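PDB 6GNF: glycogen synthase, which belongs to the bacterial starch (glycogen) synthase family of glycosyltransferases, has a two-domain GT-B fold and carries bound ADP and a glycan. Local coordinates for residues Q78-N81 and K86-V89; A142-P147 and L179-Y184; W310-D315 and A320-R325. All coordinates share one frame; numbering follows the deposited sequence.

Contact 1. Residues Q78-N81 and K86-V89; sequences QPVN and KTNV
Residues 78-81 and 86-89 are paired parts of a beta hairpin, strands 72-82 and 85-96, at one margin of the mixed sheet; strand 72-82 is the outermost strand there. Two antiparallel hydrogen-bonded pairs carry the backbone. Gln78 N gives to Val89 O at 3.0 Å, while Val89 N returns a bond to Gln78 O. Val80 N reaches Thr87 O at 2.9 Å, and Thr87 N meets Val80 O almost head-on, with a C=O...N angle of 173°. Pro79, lacking an N-H, sits suitably at a non-hydrogen-bonded pair with Asn88, and its CA-H makes a C-H...O contact with Thr87 O, 3.3 Å from CA.

Apolar contacts gather on the face that Val80, Thr87 and Val89 share with Gln78. The CG2 methyl of Val80 touches Val89 CG1 at 3.7 Å, the two side chains running roughly at right angles, and also lies 4.0 Å from Thr87 CG2. With OG1 of Thr87 opposite the backbone N (-167°), CG2 falls between the N and the carbonyl carbon, near Val80; OG1 is hydrogen-bonded to His106 NE2. Met138 and Ala142 of helix 132-144 cover this same face, making it the inner side of the hairpin.

The other face, with Pro79, Asn81, Lys86 and Asn88, is mostly polar. Asn88 slants across the proline, ND2 3.8 Å from Pro79 CB. Lys86 and Asn81 lie side by side, Lys86 CD 3.2 Å from Asn81 OD1.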
# COMPACT_ATOMS: atom_id res chain seq x y z
N GLN A 78 19.79 -15.12 -16.12
CA GLN A 78 18.61 -15.75 -16.68
C GLN A 78 18.13 -14.94 -17.89
O GLN A 78 17.90 -13.75 -17.77
CB GLN A 78 17.52 -15.80 -15.61
CG GLN A 78 16.17 -16.31 -16.08
CD GLN A 78 16.27 -17.70 -16.68
OE1 GLN A 78 17.16 -18.49 -16.34
NE2 GLN A 78 15.44 -17.96 -17.66
N PRO A 79 17.96 -15.60 -19.06
CA PRO A 79 17.40 -14.87 -20.19
C PRO A 79 15.91 -14.55 -20.01
O PRO A 79 15.15 -15.40 -19.54
CB PRO A 79 17.63 -15.81 -21.39
CG PRO A 79 17.86 -17.15 -20.80
CD PRO A 79 18.46 -16.93 -19.44
N VAL A 80 15.53 -13.33 -20.37
CA VAL A 80 14.13 -12.90 -20.32
C VAL A 80 13.90 -11.93 -21.46
O VAL A 80 14.85 -11.53 -22.13
CB VAL A 80 13.76 -12.21 -18.98
CG1 VAL A 80 13.75 -13.20 -17.83
CG2 VAL A 80 14.71 -11.06 -18.69
N ASN A 81 12.65 -11.57 -21.68
CA ASN A 81 12.28 -10.62 -22.72
C ASN A 81 12.07 -9.24 -22.14
O ASN A 81 11.48 -9.09 -21.08
CB ASN A 81 11.01 -11.09 -23.40
CG ASN A 81 11.18 -12.44 -24.06
OD1 ASN A 81 12.10 -12.65 -24.86
ND2 ASN A 81 10.28 -13.37 -23.73
N LYS A 86 15.40 -9.57 -26.58
CA LYS A 86 15.91 -10.61 -25.69
C LYS A 86 17.01 -10.00 -24.82
O LYS A 86 17.87 -9.28 -25.32
CB LYS A 86 16.48 -11.78 -26.50
CG LYS A 86 15.50 -12.93 -26.75
CD LYS A 86 14.14 -12.50 -27.31
CE LYS A 86 14.23 -11.90 -28.71
NZ LYS A 86 14.92 -12.78 -29.69
N THR A 87 16.99 -10.29 -23.53
CA THR A 87 17.98 -9.73 -22.61
C THR A 87 18.22 -10.70 -21.44
O THR A 87 17.68 -11.79 -21.44
CB THR A 87 17.53 -8.32 -22.12
OG1 THR A 87 18.62 -7.67 -21.47
CG2 THR A 87 16.32 -8.42 -21.19
N ASN A 88 19.08 -10.31 -20.50
CA ASN A 88 19.39 -11.14 -19.33
C ASN A 88 19.20 -10.34 -18.07
O ASN A 88 19.47 -9.17 -18.05
CB ASN A 88 20.87 -11.56 -19.35
CG ASN A 88 21.19 -12.46 -20.50
OD1 ASN A 88 21.91 -12.04 -21.41
ND2 ASN A 88 20.64 -13.67 -20.52
N VAL A 89 18.79 -11.01 -17.00
CA VAL A 89 18.84 -10.41 -15.67
C VAL A 89 19.90 -11.15 -14.84
O VAL A 89 20.26 -12.28 -15.16
CB VAL A 89 17.47 -10.42 -14.98
CG1 VAL A 89 16.49 -9.56 -15.76
CG2 VAL A 89 16.92 -11.83 -14.82

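Contact 2. Residues A142-P147 and L179-Y184; sequences AALAVP and LYLKEY
Leu144 reaches across to Tyr180 and Leu181 in a small contact of apolar side chains between helices of an alpha/beta domain: it joins the C-terminal part of helix 132-144 to helix 177-186. One leucine does the work on its side, with a different methyl for each neighbour. CD1 presses on Tyr180 CB at 3.5 Å, meeting the root of the tyrosine and not its ring, and lies 3.7 Å from the backbone N of Leu181. The second methyl, CD2, rests 3.9 Å from Leu181 CD1 and also touches that residue's CB, so the fork of Leu144 spans two successive residues of the helix. It crosses each partner side chain at about a right angle.

The next shell surrounds this fork. Leu177 and Tyr185, from either end of helix 177-186, also touch Leu144, and Phe191 packs on Leu181. The side chain of Tyr180 leads away from the leucine, since a first torsion of -69° turns CG opposite the carbonyl carbon; it touches Ala137, Ser140 and Gln141 of helix 132-144. Its hydroxyl is then hydrogen-bonded to the carbonyl of Leu217, which fixes the far end of the ring.

Further along, helix 177-186 widens into a pi-type turn at 181-184. Here Tyr184 offers a ring face to Tyr180, one turn earlier: Tyr180 CD1 stands 3.5 Å above the plane of the Tyr184 ring, displaced toward the rim.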
# COMPACT_ATOMS: atom_id res chain seq x y z
N ALA A 142 11.20 -12.90 -14.72
CA ALA A 142 12.41 -13.14 -13.95
C ALA A 142 12.11 -13.85 -12.63
O ALA A 142 12.94 -14.65 -12.18
CB ALA A 142 13.14 -11.82 -13.68
N ALA A 143 10.97 -13.53 -12.04
CA ALA A 143 10.60 -14.08 -10.73
C ALA A 143 10.31 -15.56 -10.80
O ALA A 143 10.58 -16.30 -9.88
CB ALA A 143 9.40 -13.34 -10.17
N LEU A 144 9.75 -16.01 -11.92
CA LEU A 144 9.38 -17.41 -12.07
C LEU A 144 10.58 -18.34 -12.01
O LEU A 144 10.45 -19.46 -11.51
CB LEU A 144 8.61 -17.62 -13.38
CG LEU A 144 7.15 -17.19 -13.39
CD1 LEU A 144 6.65 -16.98 -14.80
CD2 LEU A 144 6.27 -18.20 -12.67
N ALA A 145 11.75 -17.86 -12.45
CA ALA A 145 12.96 -18.67 -12.44
C ALA A 145 13.59 -18.80 -11.06
O ALA A 145 14.40 -19.69 -10.81
CB ALA A 145 13.97 -18.12 -13.44
N VAL A 146 13.19 -17.93 -10.13
CA VAL A 146 13.89 -17.85 -8.84
C VAL A 146 13.78 -19.14 -8.01
O VAL A 146 14.80 -19.60 -7.48
CB VAL A 146 13.46 -16.61 -8.03
CG1 VAL A 146 13.90 -16.71 -6.58
CG2 VAL A 146 14.05 -15.36 -8.67
N PRO A 147 12.56 -19.72 -7.90
CA PRO A 147 12.46 -20.98 -7.18
C PRO A 147 13.27 -22.14 -7.79
O PRO A 147 13.59 -23.09 -7.08
CB PRO A 147 10.96 -21.30 -7.22
CG PRO A 147 10.32 -19.95 -7.32
CD PRO A 147 11.23 -19.19 -8.25
N LEU A 179 -0.01 -15.91 -16.11
CA LEU A 179 -0.06 -16.21 -17.53
C LEU A 179 1.26 -16.80 -17.99
O LEU A 179 1.29 -17.79 -18.72
CB LEU A 179 -0.41 -14.97 -18.36
CG LEU A 179 -1.87 -14.52 -18.31
CD1 LEU A 179 -2.25 -13.96 -16.96
CD2 LEU A 179 -2.16 -13.49 -19.39
N TYR A 180 2.37 -16.19 -17.58
CA TYR A 180 3.69 -16.70 -17.93
C TYR A 180 3.95 -18.07 -17.31
O TYR A 180 4.54 -18.94 -17.96
CB TYR A 180 4.79 -15.73 -17.50
CG TYR A 180 4.82 -14.45 -18.29
CD1 TYR A 180 4.97 -14.46 -19.66
CD2 TYR A 180 4.72 -13.21 -17.65
CE1 TYR A 180 5.00 -13.28 -20.40
CE2 TYR A 180 4.74 -12.03 -18.37
CZ TYR A 180 4.88 -12.06 -19.74
OH TYR A 180 4.91 -10.88 -20.46
N LEU A 181 3.48 -18.28 -16.08
CA LEU A 181 3.58 -19.59 -15.43
C LEU A 181 2.97 -20.67 -16.30
O LEU A 181 3.55 -21.74 -16.49
CB LEU A 181 2.86 -19.57 -14.08
CG LEU A 181 2.79 -20.90 -13.33
CD1 LEU A 181 4.19 -21.43 -13.05
CD2 LEU A 181 2.00 -20.77 -12.05
N LYS A 182 1.76 -20.42 -16.79
CA LYS A 182 1.08 -21.37 -17.67
C LYS A 182 1.78 -21.55 -19.00
O LYS A 182 1.97 -22.67 -19.47
CB LYS A 182 -0.35 -20.93 -17.94
CG LYS A 182 -1.21 -21.10 -16.72
CD LYS A 182 -2.61 -20.59 -16.95
CE LYS A 182 -3.42 -20.81 -15.69
NZ LYS A 182 -4.78 -20.29 -15.88
N GLU A 183 2.12 -20.43 -19.64
CA GLU A 183 2.60 -20.48 -21.01
C GLU A 183 4.03 -20.97 -21.13
O GLU A 183 4.30 -21.83 -21.95
CB GLU A 183 2.45 -19.11 -21.68
CG GLU A 183 2.74 -19.10 -23.17
CD GLU A 183 1.87 -20.07 -23.97
OE1 GLU A 183 0.75 -20.43 -23.52
OE2 GLU A 183 2.31 -20.46 -25.07
N TYR A 184 4.93 -20.44 -20.31
CA TYR A 184 6.35 -20.74 -20.43
C TYR A 184 6.78 -21.96 -19.62
O TYR A 184 7.80 -22.55 -19.94
CB TYR A 184 7.18 -19.55 -19.94
CG TYR A 184 7.12 -18.28 -20.77
CD1 TYR A 184 6.25 -18.14 -21.86
CD2 TYR A 184 7.93 -17.20 -20.43
CE1 TYR A 184 6.21 -16.96 -22.59
CE2 TYR A 184 7.90 -16.02 -21.17
CZ TYR A 184 7.04 -15.89 -22.24
OH TYR A 184 7.03 -14.71 -22.94

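Contact 3. Residues W310-D315 and A320-R325; sequences WNPQKD and ANYNSR
The irregular backbones of 310-315 and 320-325 meet where Tyr322 N donates to Pro312 O at 3.1 Å, with the CA atoms of Gln313 and Asn321 5.0 Å apart. The same carbonyl takes a second bond from a side chain: Asn321 ND2 lies 2.9 Å from Pro312 O. These two donors approach from opposite faces of the carbonyl plane, gripping the oxygen between them. The other hydrogen of that amide is also used, with Asn321 ND2 3.0 Å from Asp315 O, along a lone pair of that oxygen. Both acceptors lie within 9° of the Asn321 amide plane, so a single flat group ties two carbonyls of the opposing arm of the loop and its own rotation is fixed.

Next to this polar knot is a CH-pi contact. Pro312 CB stands over the face of the Tyr322 ring, 3.5 Å from its centroid and 16° off the normal. A first torsion of 61° sets the Tyr322 ring between its backbone N and carbonyl carbon, turning it back beneath the proline; its hydroxyl bonds to the carbonyl of Tyr446. At the outer margin Gln313 crosses Asn323 at about a right angle, CG to CB 3.8 Å.

Within 310-315 the turn is shaped by Asn311, whose OD1 accepts from Lys314 N at 3.1 Å, while Asn311 O takes the N-H of Asp315. The Asp315 carboxylate divides its work: OD1 receives the N-H groups of Phe317 and Ile318, and OD2 is hydrogen-bonded to Tyr446 OH and His418 ND1. An Asx motif thus shapes one arm of this compact loop between strand 298-300 and helix 327-341, which packs against His418 and Tyr446 of the glycosyl transferases group 1 region, with the Asp315 side chain about 11 Å from the bound ADP.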
# COMPACT_ATOMS: atom_id res chain seq x y z
N TRP A 310 7.48 0.67 15.19
CA TRP A 310 6.32 1.43 15.64
C TRP A 310 5.71 0.88 16.94
O TRP A 310 4.82 0.03 16.90
CB TRP A 310 5.26 1.46 14.54
CG TRP A 310 5.68 2.23 13.34
CD1 TRP A 310 6.30 1.74 12.23
CD2 TRP A 310 5.55 3.64 13.13
NE1 TRP A 310 6.54 2.75 11.34
CE2 TRP A 310 6.09 3.93 11.87
CE3 TRP A 310 5.02 4.69 13.89
CZ2 TRP A 310 6.12 5.22 11.34
CZ3 TRP A 310 5.04 5.98 13.36
CH2 TRP A 310 5.59 6.23 12.10
N ASN A 311 6.26 1.32 18.06
CA ASN A 311 5.62 1.12 19.36
C ASN A 311 6.18 2.12 20.35
O ASN A 311 7.38 2.38 20.37
CB ASN A 311 5.76 -0.31 19.89
CG ASN A 311 7.18 -0.63 20.33
OD1 ASN A 311 7.48 -0.63 21.53
ND2 ASN A 311 8.03 -0.94 19.40
N PRO A 312 5.30 2.64 21.22
CA PRO A 312 5.70 3.73 22.10
C PRO A 312 6.79 3.36 23.10
O PRO A 312 7.52 4.24 23.53
CB PRO A 312 4.39 4.10 22.80
CG PRO A 312 3.55 2.87 22.73
CD PRO A 312 3.90 2.25 21.42
N GLN A 313 6.94 2.07 23.40
CA GLN A 313 7.92 1.63 24.40
C GLN A 313 9.35 1.75 23.90
O GLN A 313 10.24 2.14 24.66
CB GLN A 313 7.66 0.19 24.86
CG GLN A 313 6.39 -0.02 25.68
CD GLN A 313 5.19 -0.57 24.89
OE1 GLN A 313 4.31 -1.20 25.48
NE2 GLN A 313 5.17 -0.37 23.58
N LYS A 314 9.58 1.41 22.64
CA LYS A 314 10.94 1.39 22.07
C LYS A 314 11.19 2.41 20.95
O LYS A 314 12.31 2.52 20.47
CB LYS A 314 11.25 -0.00 21.53
CG LYS A 314 11.22 -1.11 22.57
CD LYS A 314 11.42 -2.46 21.89
CE LYS A 314 10.91 -3.62 22.73
NZ LYS A 314 11.74 -3.83 23.95
N ASP A 315 10.16 3.16 20.54
CA ASP A 315 10.29 4.17 19.48
C ASP A 315 11.59 4.97 19.65
O ASP A 315 11.86 5.49 20.74
CB ASP A 315 9.08 5.11 19.52
CG ASP A 315 9.03 6.06 18.34
OD1 ASP A 315 9.97 6.85 18.13
OD2 ASP A 315 8.03 5.98 17.59
N ALA A 320 9.83 10.92 24.46
CA ALA A 320 9.61 10.10 25.63
C ALA A 320 8.87 8.83 25.28
O ALA A 320 7.83 8.85 24.63
CB ALA A 320 8.84 10.88 26.69
N ASN A 321 9.46 7.71 25.66
CA ASN A 321 8.82 6.42 25.53
C ASN A 321 7.76 6.24 26.62
O ASN A 321 7.83 6.88 27.67
CB ASN A 321 9.86 5.31 25.62
CG ASN A 321 10.81 5.31 24.44
OD1 ASN A 321 12.01 5.53 24.60
ND2 ASN A 321 10.28 5.06 23.25
N TYR A 322 6.78 5.39 26.36
CA TYR A 322 5.73 5.12 27.33
C TYR A 322 5.04 3.80 27.01
O TYR A 322 5.21 3.25 25.94
CB TYR A 322 4.70 6.26 27.35
CG TYR A 322 3.97 6.50 26.04
CD1 TYR A 322 2.81 5.81 25.73
CD2 TYR A 322 4.43 7.44 25.12
CE1 TYR A 322 2.13 6.02 24.53
CE2 TYR A 322 3.77 7.67 23.93
CZ TYR A 322 2.62 6.96 23.64
OH TYR A 322 1.98 7.17 22.44
N ASN A 323 4.27 3.31 27.98
CA ASN A 323 3.42 2.14 27.81
C ASN A 323 2.03 2.49 28.33
O ASN A 323 1.78 3.66 28.65
CB ASN A 323 4.01 0.93 28.53
CG ASN A 323 4.16 1.15 30.03
OD1 ASN A 323 3.82 2.21 30.56
ND2 ASN A 323 4.70 0.16 30.71
N SER A 324 1.12 1.53 28.39
CA SER A 324 -0.25 1.82 28.80
C SER A 324 -0.31 2.37 30.23
O SER A 324 -1.14 3.22 30.52
CB SER A 324 -1.16 0.60 28.65
OG SER A 324 -0.61 -0.50 29.34
N ARG A 325 0.58 1.91 31.10
CA ARG A 325 0.62 2.41 32.47
C ARG A 325 1.12 3.86 32.56
O ARG A 325 0.59 4.63 33.36
CB ARG A 325 1.50 1.53 33.36
CG ARG A 325 0.98 0.11 33.54
CD ARG A 325 1.65 -0.59 34.72
NE ARG A 325 3.09 -0.35 34.80
CZ ARG A 325 4.01 -0.90 34.00
NH1 ARG A 325 3.66 -1.74 33.03
NH2 ARG A 325 5.30 -0.60 34.17

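In the fold
Contacts 1 and 2 belong to one neighbourhood, their centres 13 Å apart: helix 132-144 lies under the hairpin, and residues 142-147 touch both it and helix 177-186. Contact 1 is partly buried, held by a ladder of backbone bonds with one mainly apolar and one mainly polar face. Contact 2 is fully buried and smaller, relying on the methyls of one leucine packed on helix 177-186. Contact 3 stands on the other side of the chain's centre, 48 Å and 44 Å from the centres of contacts 1 and 2. Like contact 1 it joins segments close in sequence, yet without strands it combines a single backbone bond, two bonds from one asparagine amide and a proline on a tyrosine face.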